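PDB 2O56: putative mandelate racemase, which is of unknown function but, as an enolase-superfamily member that binds magnesium, probably acts as a hydro-lyase (dehydratase). Local coordinates for residues G40-Y48 against H323-T331; G124-T132 against N370-L378. All coordinates share one frame; numbering follows the deposited sequence. Where two conformers were deposited one is given.

Contact 1: residues G40-Y48 against H323-T331; sequences GFGEVGLAY and HVCGGPIST
Two backbone N-H groups hold the carboxylate of E43 at the N-terminal end of helix 328-340 by hydrogen bonds. G327 N, at the N-cap position, points almost straight (169°) at E43 OE2, 2.8 Å away, on its syn lone pair. S330 N, in the first turn, reaches E43 OE1 at 3.2 Å from above the carboxylate plane. E43 reaches across on an extended chain, its CG anti to the backbone N (chi1 -178°), and the helix end would probably favour its charged form. E43 N is buried without a partner.

Apolar contacts flank this grip. I329 crosses E43, its CG2 against E43 CB, while I329 CD1 lies 4.0 Å from F41 CB.

Farther along, Y48 meets C325 and H323. C325 O sits at the edge of the Y48 ring, in its plane, 3.4 Å from Y48 CE2; C325 SG makes an oblique sulfur-aromatic contact, 4.4 Å from the ring centroid. Y48 OH comes within 2.9 Å of H323 CE1. A water links A47 N to C325 O.

W87 and F86 of a neighbouring subunit pack on Y48. The H323 side chain comes within about 4 Å of the magnesium ion, nearest atoms; its ND1 hydrogen bond to D296 resembles the His-Asp dyad of mandelate racemase. The contact brings the N-terminal capping domain onto the C-terminal end of the barrel strands, as in the enolase superfamily.

Contact 2: residues G124-T132 against N370-L378; sequences GKSREKIRT and NGMYEVPEL
A short antiparallel pairing of I130 and R131 with Y373 and M372 makes strand 372-373 an edge strand of a three-stranded mixed sheet, whose middle strand is 130-135. I130 and Y373 form the hydrogen-bonded pair, I130 N to Y373 O and Y373 N to I130 O, both 2.9 Å. R131 and M372 are the non-hydrogen-bonded pair, and a weak hydrogen bond from T132 N to G371 O follows.

Opposite sides of the sheet differ in character. On the side of I130 and Y373, which is buried, I130 CB packs on Y373 CB and T132 OG1 lies 3.5 Å from Y373 CD1, while H347 meets the Y373 ring edge-to-face and L335 of helix 328-340 touches the same side chain. On the side of R131 and M372, the bend of M372 at chi2 (-81°) lays SD 3.9 Å from R131 CA; the guanidinium of R131 runs on to salt bridges with D169 and D217. K129 crosses M372 at about a right angle, CD against its CB and CG.

Two salt bridges continue beyond the strands. K129 lies alongside E374, with NZ 3.2 Å from E374 OE2, and a water joins both groups to E128 O. K125, bent at chi3 (-88°), passes CE by V375 CG1 and sets NZ 2.8 Å from E377 OE2, on its syn lone pair; E377 OE1 is hydrogen-bonded to Y119 OH. Back at the strands, I130 O takes two donors from opposite faces of its carbonyl plane, Y373 N on one and T132 OG1, at 3.1 Å, on the other.

From the N terminus the chain passes 40-48, on strand 39-44 of the four-stranded antiparallel sheet, then 124-132, which leads into strand 130-135. It next makes the parallel strands 170-173 to 319-320 of the barrel before 323-331 returns to 40-48, so contact 1 closes a loop of 274 residues and ties the N-terminal domain's sheet to the start of helix 328-340 in the barrel domain. Only afterwards does 370-378 return to 124-132, closing contact 2 over 237 residues and tying strand 372-373 to strand 130-135; the two loops therefore cross. Helix 328-340 joins them: T331 CG2 lies 3.7 Å from Y373 OH. Their centres are about 18 Å apart.

Contact 1: residues G40-Y48 against H323-T331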
loop_
_atom_site.group_PDB
_atom_site.type_symbol
_atom_site.label_atom_id
_atom_site.label_comp_id
_atom_site.label_asym_id
_atom_site.label_seq_id
_atom_site.Cartn_x
_atom_site.Cartn_y
_atom_site.Cartn_z
ATOM N N GLY A 40 -41.832 24.665 8.057
ATOM C CA GLY A 40 -40.372 24.740 7.997
ATOM C C GLY A 40 -39.876 25.294 6.679
ATOM O O GLY A 40 -40.451 25.018 5.629
ATOM N N PHE A 41 -38.793 26.062 6.725
ATOM C CA PHE A 41 -38.213 26.623 5.502
ATOM C C PHE A 41 -36.780 26.089 5.242
ATOM O O PHE A 41 -35.928 26.075 6.133
ATOM C CB PHE A 41 -38.179 28.156 5.572
ATOM C CG PHE A 41 -39.535 28.829 5.463
ATOM C CD1 PHE A 41 -39.908 29.480 4.289
ATOM C CD2 PHE A 41 -40.420 28.845 6.545
ATOM C CE1 PHE A 41 -41.148 30.121 4.188
ATOM C CE2 PHE A 41 -41.656 29.479 6.455
ATOM C CZ PHE A 41 -42.013 30.127 5.284
ATOM N N GLY A 42 -36.539 25.661 4.005
ATOM C CA GLY A 42 -35.225 25.195 3.571
ATOM C C GLY A 42 -34.885 25.782 2.219
ATOM O O GLY A 42 -35.737 26.353 1.544
ATOM N N GLU A 43 -33.627 25.658 1.826
ATOM C CA GLU A 43 -33.190 26.185 0.565
ATOM C C GLU A 43 -32.463 25.097 -0.245
ATOM O O GLU A 43 -31.722 24.291 0.314
ATOM C CB GLU A 43 -32.291 27.395 0.812
ATOM C CG GLU A 43 -31.834 28.040 -0.445
ATOM C CD GLU A 43 -31.299 29.406 -0.231
ATOM O OE1 GLU A 43 -31.586 29.977 0.836
ATOM O OE2 GLU A 43 -30.582 29.902 -1.131
ATOM N N VAL A 44 -32.722 25.059 -1.550
ATOM C CA VAL A 44 -32.074 24.113 -2.464
ATOM C C VAL A 44 -30.922 24.873 -3.104
ATOM O O VAL A 44 -31.157 25.817 -3.859
ATOM C CB VAL A 44 -33.046 23.658 -3.583
ATOM C CG1 VAL A 44 -32.339 22.772 -4.617
ATOM C CG2 VAL A 44 -34.276 22.953 -2.989
ATOM N N GLY A 45 -29.688 24.478 -2.799
ATOM C CA GLY A 45 -28.516 25.300 -3.137
ATOM C C GLY A 45 -27.975 25.113 -4.546
ATOM O O GLY A 45 -26.855 24.617 -4.730
ATOM N N LEU A 46 -28.777 25.518 -5.531
ATOM C CA LEU A 46 -28.407 25.453 -6.940
ATOM C C LEU A 46 -28.700 26.801 -7.625
ATOM O O LEU A 46 -29.078 26.842 -8.796
ATOM C CB LEU A 46 -29.196 24.317 -7.635
ATOM C CG LEU A 46 -28.915 22.865 -7.208
ATOM C CD1 LEU A 46 -29.918 21.894 -7.833
ATOM C CD2 LEU A 46 -27.473 22.459 -7.591
ATOM N N ALA A 47 -28.537 27.900 -6.895
ATOM C CA ALA A 47 -29.017 29.217 -7.375
ATOM C C ALA A 47 -28.236 29.758 -8.582
ATOM O O ALA A 47 -28.732 30.604 -9.331
ATOM C CB ALA A 47 -29.040 30.231 -6.230
ATOM N N TYR A 48 -27.016 29.253 -8.765
ATOM C CA TYR A 48 -26.133 29.653 -9.868
ATOM C C TYR A 48 -25.731 28.368 -10.583
ATOM O O TYR A 48 -26.130 27.277 -10.170
ATOM C CB TYR A 48 -24.882 30.364 -9.329
ATOM C CG TYR A 48 -24.241 29.563 -8.234
ATOM C CD1 TYR A 48 -23.207 28.681 -8.508
ATOM C CD2 TYR A 48 -24.714 29.639 -6.933
ATOM C CE1 TYR A 48 -22.649 27.912 -7.511
ATOM C CE2 TYR A 48 -24.173 28.867 -5.936
ATOM C CZ TYR A 48 -23.146 28.007 -6.230
ATOM O OH TYR A 48 -22.605 27.247 -5.230
ATOM N N HIS A 323 -19.707 26.467 2.820
ATOM C CA HIS A 323 -19.901 27.181 1.567
ATOM C C HIS A 323 -21.264 27.863 1.584
ATOM O O HIS A 323 -22.283 27.213 1.793
ATOM C CB HIS A 323 -19.805 26.255 0.355
ATOM C CG HIS A 323 -20.149 26.934 -0.932
ATOM N ND1 HIS A 323 -21.418 26.906 -1.472
ATOM C CD2 HIS A 323 -19.410 27.719 -1.750
ATOM C CE1 HIS A 323 -21.439 27.626 -2.578
ATOM N NE2 HIS A 323 -20.231 28.125 -2.775
ATOM N N VAL A 324 -21.282 29.175 1.372
ATOM C CA VAL A 324 -22.538 29.913 1.335
ATOM C C VAL A 324 -22.622 30.745 0.061
ATOM O O VAL A 324 -21.878 31.713 -0.103
ATOM C CB VAL A 324 -22.714 30.846 2.570
ATOM C CG1 VAL A 324 -24.071 31.558 2.519
ATOM C CG2 VAL A 324 -22.622 30.063 3.866
ATOM N N CYS A 325 -23.540 30.373 -0.823
ATOM C CA CYS A 325 -23.906 31.223 -1.969
ATOM C C CYS A 325 -25.382 31.045 -2.328
ATOM O O CYS A 325 -25.728 30.445 -3.349
ATOM C CB CYS A 325 -23.019 30.911 -3.179
ATOM S SG CYS A 325 -23.056 32.191 -4.489
ATOM N N GLY A 326 -26.264 31.534 -1.467
ATOM C CA GLY A 326 -27.681 31.537 -1.812
ATOM C C GLY A 326 -28.367 32.721 -1.173
ATOM O O GLY A 326 -27.816 33.808 -1.134
ATOM N N GLY A 327 -29.564 32.487 -0.649
ATOM C CA GLY A 327 -30.345 33.542 -0.006
ATOM C C GLY A 327 -30.116 33.613 1.487
ATOM O O GLY A 327 -29.284 32.886 2.036
ATOM N N PRO A 328 -30.851 34.500 2.168
ATOM C CA PRO A 328 -30.717 34.618 3.626
ATOM C C PRO A 328 -30.881 33.302 4.400
ATOM O O PRO A 328 -30.274 33.139 5.456
ATOM C CB PRO A 328 -31.825 35.609 3.987
ATOM C CG PRO A 328 -31.945 36.463 2.747
ATOM C CD PRO A 328 -31.828 35.467 1.628
ATOM N N ILE A 329 -31.668 32.370 3.870
ATOM C CA ILE A 329 -31.896 31.097 4.550
ATOM C C ILE A 329 -30.611 30.282 4.641
ATOM O O ILE A 329 -30.285 29.737 5.703
ATOM C CB ILE A 329 -33.048 30.272 3.893
ATOM C CG1 ILE A 329 -34.401 30.933 4.235
ATOM C CG2 ILE A 329 -33.042 28.843 4.400
ATOM C CD1 ILE A 329 -35.618 30.344 3.475
ATOM N N SER A 330 -29.885 30.225 3.531
ATOM C CA SER A 330 -28.532 29.662 3.500
ATOM C C SER A 330 -27.613 30.293 4.555
ATOM O O SER A 330 -26.924 29.600 5.301
ATOM C CB SER A 330 -27.931 29.817 2.101
ATOM O OG SER A 330 -26.912 28.855 1.895
ATOM N N THR A 331 -27.603 31.613 4.626
ATOM C CA THR A 331 -26.772 32.287 5.610
ATOM C C THR A 331 -27.124 31.880 7.042
ATOM O O THR A 331 -26.238 31.499 7.817
ATOM C CB THR A 331 -26.812 33.800 5.426
ATOM O OG1 THR A 331 -26.112 34.119 4.225
ATOM C CG2 THR A 331 -26.134 34.516 6.616
HETATM O O HOH W 1 -27.249 28.454 -4.002
#

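Contact 2: residues G124-T132 against N370-L378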
loop_
_atom_site.group_PDB
_atom_site.type_symbol
_atom_site.label_atom_id
_atom_site.label_comp_id
_atom_site.label_asym_id
_atom_site.label_seq_id
_atom_site.Cartn_x
_atom_site.Cartn_y
_atom_site.Cartn_z
ATOM N N GLY A 124 -25.169 23.438 20.793
ATOM C CA GLY A 124 -25.056 24.626 21.623
ATOM C C GLY A 124 -24.107 25.659 21.068
ATOM O O GLY A 124 -23.756 25.635 19.896
ATOM N N LYS A 125 -23.710 26.602 21.908
ATOM C CA LYS A 125 -22.971 27.755 21.421
ATOM C C LYS A 125 -21.493 27.516 21.733
ATOM O O LYS A 125 -21.041 27.778 22.846
ATOM C CB LYS A 125 -23.498 29.048 22.094
ATOM C CG LYS A 125 -22.933 30.345 21.501
ATOM C CD LYS A 125 -23.656 31.583 21.980
ATOM C CE LYS A 125 -24.851 31.912 21.099
ATOM N NZ LYS A 125 -25.810 32.806 21.808
ATOM N N SER A 126 -20.743 27.021 20.751
ATOM C CA SER A 126 -19.310 26.765 20.951
ATOM C C SER A 126 -18.427 28.005 20.750
ATOM O O SER A 126 -17.246 27.973 21.089
ATOM C CB SER A 126 -18.823 25.635 20.035
ATOM O OG SER A 126 -19.593 24.462 20.236
ATOM N N ARG A 127 -18.997 29.072 20.192
ATOM C CA ARG A 127 -18.292 30.356 20.034
ATOM C C ARG A 127 -19.320 31.476 19.962
ATOM O O ARG A 127 -20.469 31.242 19.594
ATOM C CB ARG A 127 -17.401 30.353 18.769
ATOM C CG ARG A 127 -18.172 30.239 17.427
ATOM C CD ARG A 127 -17.285 29.873 16.225
ATOM N NE ARG A 127 -16.266 28.873 16.564
ATOM C CZ ARG A 127 -16.499 27.569 16.680
ATOM N NH1 ARG A 127 -17.706 27.083 16.443
ATOM N NH2 ARG A 127 -15.521 26.749 17.030
ATOM N N GLU A 128 -18.915 32.694 20.312
ATOM C CA GLU A 128 -19.876 33.787 20.517
ATOM C C GLU A 128 -20.026 34.653 19.273
ATOM O O GLU A 128 -21.065 35.269 19.063
ATOM C CB GLU A 128 -19.467 34.673 21.705
ATOM C CG GLU A 128 -19.505 33.989 23.070
ATOM C CD GLU A 128 -20.902 33.550 23.474
ATOM O OE1 GLU A 128 -21.845 34.357 23.338
ATOM O OE2 GLU A 128 -21.054 32.398 23.933
ATOM N N LYS A 129 -18.974 34.715 18.463
ATOM C CA LYS A 129 -19.005 35.467 17.210
ATOM C C LYS A 129 -18.473 34.588 16.077
ATOM O O LYS A 129 -17.707 33.648 16.320
ATOM C CB LYS A 129 -18.143 36.733 17.326
ATOM C CG LYS A 129 -18.813 37.857 18.091
ATOM C CD LYS A 129 -18.052 39.167 17.964
ATOM C CE LYS A 129 -18.541 40.189 18.984
ATOM N NZ LYS A 129 -20.026 40.261 19.049
ATOM N N ILE A 130 -18.864 34.916 14.849
ATOM C CA ILE A 130 -18.465 34.144 13.674
ATOM C C ILE A 130 -17.615 34.994 12.726
ATOM O O ILE A 130 -18.122 35.882 12.037
ATOM C CB ILE A 130 -19.694 33.571 12.949
ATOM C CG1 ILE A 130 -20.331 32.466 13.792
ATOM C CG2 ILE A 130 -19.315 32.995 11.599
ATOM C CD1 ILE A 130 -21.809 32.361 13.630
ATOM N N ARG A 131 -16.313 34.714 12.697
ATOM C CA ARG A 131 -15.369 35.423 11.808
ATOM C C ARG A 131 -15.709 35.269 10.325
ATOM O O ARG A 131 -16.058 34.178 9.877
ATOM C CB ARG A 131 -13.942 34.935 12.045
ATOM C CG ARG A 131 -12.902 35.731 11.263
ATOM C CD ARG A 131 -11.525 35.112 11.330
ATOM N NE ARG A 131 -10.570 35.891 10.527
ATOM C CZ ARG A 131 -9.432 35.404 10.051
ATOM N NH1 ARG A 131 -9.107 34.135 10.300
ATOM N NH2 ARG A 131 -8.623 36.180 9.326
ATOM N N THR A 132 -15.591 36.353 9.561
ATOM C CA THR A 132 -16.086 36.353 8.185
ATOM C C THR A 132 -15.001 36.834 7.228
ATOM O O THR A 132 -14.147 37.644 7.599
ATOM C CB THR A 132 -17.388 37.184 8.069
ATOM O OG1 THR A 132 -18.350 36.667 8.995
ATOM C CG2 THR A 132 -17.974 37.094 6.707
ATOM N N ASN A 370 -18.423 44.512 11.490
ATOM C CA ASN A 370 -16.984 44.536 11.745
ATOM C C ASN A 370 -16.295 43.202 11.481
ATOM O O ASN A 370 -15.374 42.805 12.202
ATOM C CB ASN A 370 -16.700 45.039 13.152
ATOM C CG ASN A 370 -17.381 46.349 13.423
ATOM O OD1 ASN A 370 -17.165 47.318 12.700
ATOM N ND2 ASN A 370 -18.233 46.385 14.445
ATOM N N GLY A 371 -16.763 42.529 10.435
ATOM C CA GLY A 371 -16.201 41.253 10.018
ATOM C C GLY A 371 -16.745 40.048 10.759
ATOM O O GLY A 371 -16.235 38.945 10.587
ATOM N N MET A 372 -17.777 40.249 11.580
ATOM C CA MET A 372 -18.286 39.206 12.495
ATOM C C MET A 372 -19.796 39.081 12.342
ATOM O O MET A 372 -20.498 40.084 12.238
ATOM C CB MET A 372 -17.973 39.553 13.968
ATOM C CG MET A 372 -16.492 39.767 14.313
ATOM S SD MET A 372 -15.584 38.220 14.563
ATOM C CE MET A 372 -13.999 38.814 15.140
ATOM N N TYR A 373 -20.295 37.853 12.326
ATOM C CA TYR A 373 -21.734 37.587 12.415
ATOM C C TYR A 373 -22.074 37.097 13.808
ATOM O O TYR A 373 -21.215 36.506 14.487
ATOM C CB TYR A 373 -22.092 36.435 11.497
ATOM C CG TYR A 373 -22.593 36.768 10.129
ATOM C CD1 TYR A 373 -21.821 36.468 9.014
ATOM C CD2 TYR A 373 -23.856 37.334 9.936
ATOM C CE1 TYR A 373 -22.281 36.723 7.723
ATOM C CE2 TYR A 373 -24.330 37.600 8.648
ATOM C CZ TYR A 373 -23.531 37.286 7.544
ATOM O OH TYR A 373 -23.956 37.529 6.250
ATOM N N GLU A 374 -23.331 37.297 14.218
ATOM C CA GLU A 374 -23.872 36.566 15.355
ATOM C C GLU A 374 -25.016 35.685 14.901
ATOM O O GLU A 374 -25.674 35.969 13.904
ATOM C CB GLU A 374 -24.319 37.505 16.482
ATOM C CG GLU A 374 -23.170 38.338 17.093
ATOM C CD GLU A 374 -23.657 39.289 18.177
ATOM O OE1 GLU A 374 -24.626 40.037 17.921
ATOM O OE2 GLU A 374 -23.076 39.286 19.280
ATOM N N VAL A 375 -25.215 34.601 15.632
ATOM C CA VAL A 375 -26.202 33.578 15.298
ATOM C C VAL A 375 -27.653 34.063 15.588
ATOM O O VAL A 375 -27.873 34.776 16.570
ATOM C CB VAL A 375 -25.838 32.267 16.059
ATOM C CG1 VAL A 375 -26.149 32.365 17.551
ATOM C CG2 VAL A 375 -26.441 31.044 15.411
ATOM N N PRO A 376 -28.637 33.692 14.729
ATOM C CA PRO A 376 -30.040 33.930 15.053
ATOM C C PRO A 376 -30.474 33.248 16.349
ATOM O O PRO A 376 -29.932 32.208 16.725
ATOM C CB PRO A 376 -30.789 33.315 13.860
ATOM C CG PRO A 376 -29.796 33.350 12.738
ATOM C CD PRO A 376 -28.491 33.062 13.401
ATOM N N GLU A 377 -31.453 33.840 17.024
ATOM C CA GLU A 377 -31.874 33.342 18.330
ATOM C C GLU A 377 -33.322 32.853 18.376
ATOM O O GLU A 377 -33.737 32.237 19.365
ATOM C CB GLU A 377 -31.613 34.390 19.419
ATOM C CG GLU A 377 -30.126 34.739 19.631
ATOM C CD GLU A 377 -29.316 33.621 20.304
ATOM O OE1 GLU A 377 -29.923 32.621 20.752
ATOM O OE2 GLU A 377 -28.065 33.753 20.381
ATOM N N LEU A 378 -34.083 33.134 17.315
ATOM C CA LEU A 378 -35.498 32.730 17.242
ATOM C C LEU A 378 -35.588 31.206 17.113
ATOM O O LEU A 378 -34.590 30.572 16.761
ATOM C CB LEU A 378 -36.152 33.385 16.026
ATOM C CG LEU A 378 -36.153 34.922 16.012
ATOM C CD1 LEU A 378 -36.546 35.438 14.641
ATOM C CD2 LEU A 378 -37.121 35.443 17.065
HETATM O O HOH W 2 -23.255 34.238 17.809
HETATM O O HOH W 3 -21.068 37.818 20.444
#